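Glutathione S-transferase, N-terminal domain protein (Pseudomonas putida, PDB 4NAX) binds oxidized glutathione disulfide and is probably a transferase of the glutathione S-transferase superfamily. Local coordinates at residues W13-P18 and A44-K49. Numbering follows the deposited sequence.
Sequences WPAKHP and AYEAHK
Trp13 CA lies 6.8 Å from His48 CA and His17 CA 6.8 Å from Glu46 CA, an order that makes the irregular loop 13-18 run antiparallel to strand 45-49. The two do not pair backbone to backbone. Glu46, extended with CG anti to its backbone N (chi1 -178°), pushes its carboxylate up to two successive amides of the loop: Lys16 N gives a hydrogen bond of 2.8 Å to the syn lone pair of OE2, while His17 N reaches OE1 at 2.8 Å from above the carboxylate plane. Strand 45-49 is the outermost, parallel partner of strand 21-25 in the thioredoxin-like sheet of the glutathione transferase N-terminal domain, and the loop leading into 21-25 is thus fastened over one face of that sheet. Gln22 of strand 21-25 also bonds Glu46 OE1 through NE2 and His48 NE2 through OE1. With Glu46 replaced by alanine, the amides of Lys16 and His17 would probably lose the acceptor that holds them, leaving this part of the loop freer to move. At the other end, Trp13 CB sits over one face of the His48 imidazole, 4.1 Å from its centroid, a CH-pi contact. The indole NE1 of Trp13 donates a bent bond (134°) to Lys49 O, 3.0 Å away.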
# COMPACT_ATOMS: atom_id res chain seq x y z
N TRP A 13 19.72 18.21 -5.15
CA TRP A 13 20.33 17.15 -5.94
C TRP A 13 20.23 17.51 -7.43
O TRP A 13 19.31 17.08 -8.11
CB TRP A 13 19.62 15.83 -5.69
CG TRP A 13 19.80 15.28 -4.31
CD1 TRP A 13 20.83 14.53 -3.85
CD2 TRP A 13 18.91 15.47 -3.21
NE1 TRP A 13 20.64 14.22 -2.53
CE2 TRP A 13 19.46 14.78 -2.11
CE3 TRP A 13 17.69 16.11 -3.05
CZ2 TRP A 13 18.85 14.75 -0.87
CZ3 TRP A 13 17.07 16.05 -1.82
CH2 TRP A 13 17.65 15.38 -0.74
N PRO A 14 21.17 18.33 -7.93
CA PRO A 14 21.08 18.73 -9.33
C PRO A 14 21.15 17.56 -10.29
O PRO A 14 21.84 16.59 -10.04
CB PRO A 14 22.29 19.65 -9.52
CG PRO A 14 22.65 20.13 -8.16
CD PRO A 14 22.24 19.04 -7.21
N ALA A 15 20.45 17.69 -11.41
CA ALA A 15 20.48 16.71 -12.46
C ALA A 15 21.68 16.95 -13.39
O ALA A 15 21.76 17.99 -14.05
CB ALA A 15 19.19 16.77 -13.26
N LYS A 16 22.60 15.99 -13.44
CA LYS A 16 23.66 15.94 -14.45
C LYS A 16 23.12 15.55 -15.82
O LYS A 16 23.71 15.88 -16.85
CB LYS A 16 24.77 14.96 -14.03
CG LYS A 16 25.40 15.30 -12.69
CD LYS A 16 26.65 14.51 -12.39
CE LYS A 16 27.45 15.19 -11.28
NZ LYS A 16 28.19 16.40 -11.73
N HIS A 17 22.00 14.81 -15.80
CA HIS A 17 21.39 14.27 -16.99
C HIS A 17 19.90 14.59 -16.92
O HIS A 17 19.08 13.72 -16.61
CB HIS A 17 21.57 12.75 -17.06
CG HIS A 17 22.99 12.30 -16.85
ND1 HIS A 17 23.98 12.48 -17.80
CD2 HIS A 17 23.57 11.67 -15.82
CE1 HIS A 17 25.11 11.97 -17.35
NE2 HIS A 17 24.89 11.48 -16.15
N PRO A 18 19.55 15.85 -17.21
CA PRO A 18 18.14 16.26 -17.00
C PRO A 18 17.13 15.64 -17.96
O PRO A 18 15.92 15.73 -17.72
CB PRO A 18 18.19 17.77 -17.16
CG PRO A 18 19.40 18.02 -17.99
CD PRO A 18 20.40 16.98 -17.61
N ALA A 44 16.84 4.50 -18.70
CA ALA A 44 17.89 5.39 -18.20
C ALA A 44 17.41 6.12 -16.96
O ALA A 44 16.29 6.58 -16.91
CB ALA A 44 18.28 6.39 -19.27
N TYR A 45 18.28 6.25 -15.96
CA TYR A 45 17.95 7.02 -14.79
C TYR A 45 19.19 7.54 -14.11
O TYR A 45 20.28 6.99 -14.31
CB TYR A 45 17.11 6.21 -13.81
CG TYR A 45 17.82 5.07 -13.09
CD1 TYR A 45 18.12 3.88 -13.72
CD2 TYR A 45 18.13 5.19 -11.75
CE1 TYR A 45 18.73 2.83 -13.06
CE2 TYR A 45 18.71 4.15 -11.05
CZ TYR A 45 19.04 2.97 -11.70
OH TYR A 45 19.59 1.96 -10.96
N GLU A 46 19.00 8.59 -13.33
CA GLU A 46 20.06 9.23 -12.58
C GLU A 46 19.71 9.13 -11.11
O GLU A 46 18.75 9.76 -10.62
CB GLU A 46 20.18 10.70 -13.01
CG GLU A 46 21.31 11.42 -12.32
CD GLU A 46 21.48 12.86 -12.77
OE1 GLU A 46 20.87 13.28 -13.77
OE2 GLU A 46 22.27 13.58 -12.09
N ALA A 47 20.48 8.31 -10.41
CA ALA A 47 20.26 8.06 -9.00
C ALA A 47 20.95 9.07 -8.09
O ALA A 47 22.11 9.46 -8.31
CB ALA A 47 20.70 6.65 -8.63
N HIS A 48 20.23 9.47 -7.06
CA HIS A 48 20.70 10.41 -6.07
C HIS A 48 20.50 9.85 -4.68
O HIS A 48 19.40 9.42 -4.33
CB HIS A 48 19.92 11.72 -6.17
CG HIS A 48 20.02 12.39 -7.50
ND1 HIS A 48 21.12 13.11 -7.91
CD2 HIS A 48 19.15 12.41 -8.54
CE1 HIS A 48 20.92 13.58 -9.12
NE2 HIS A 48 19.74 13.15 -9.54
N LYS A 49 21.56 9.88 -3.88
CA LYS A 49 21.47 9.40 -2.51
C LYS A 49 20.89 10.44 -1.55
O LYS A 49 21.41 11.56 -1.44
CB LYS A 49 22.86 9.01 -2.02
CG LYS A 49 22.85 8.49 -0.59
CD LYS A 49 24.23 8.05 -0.14
CE LYS A 49 24.16 7.44 1.24
NZ LYS A 49 25.52 7.20 1.79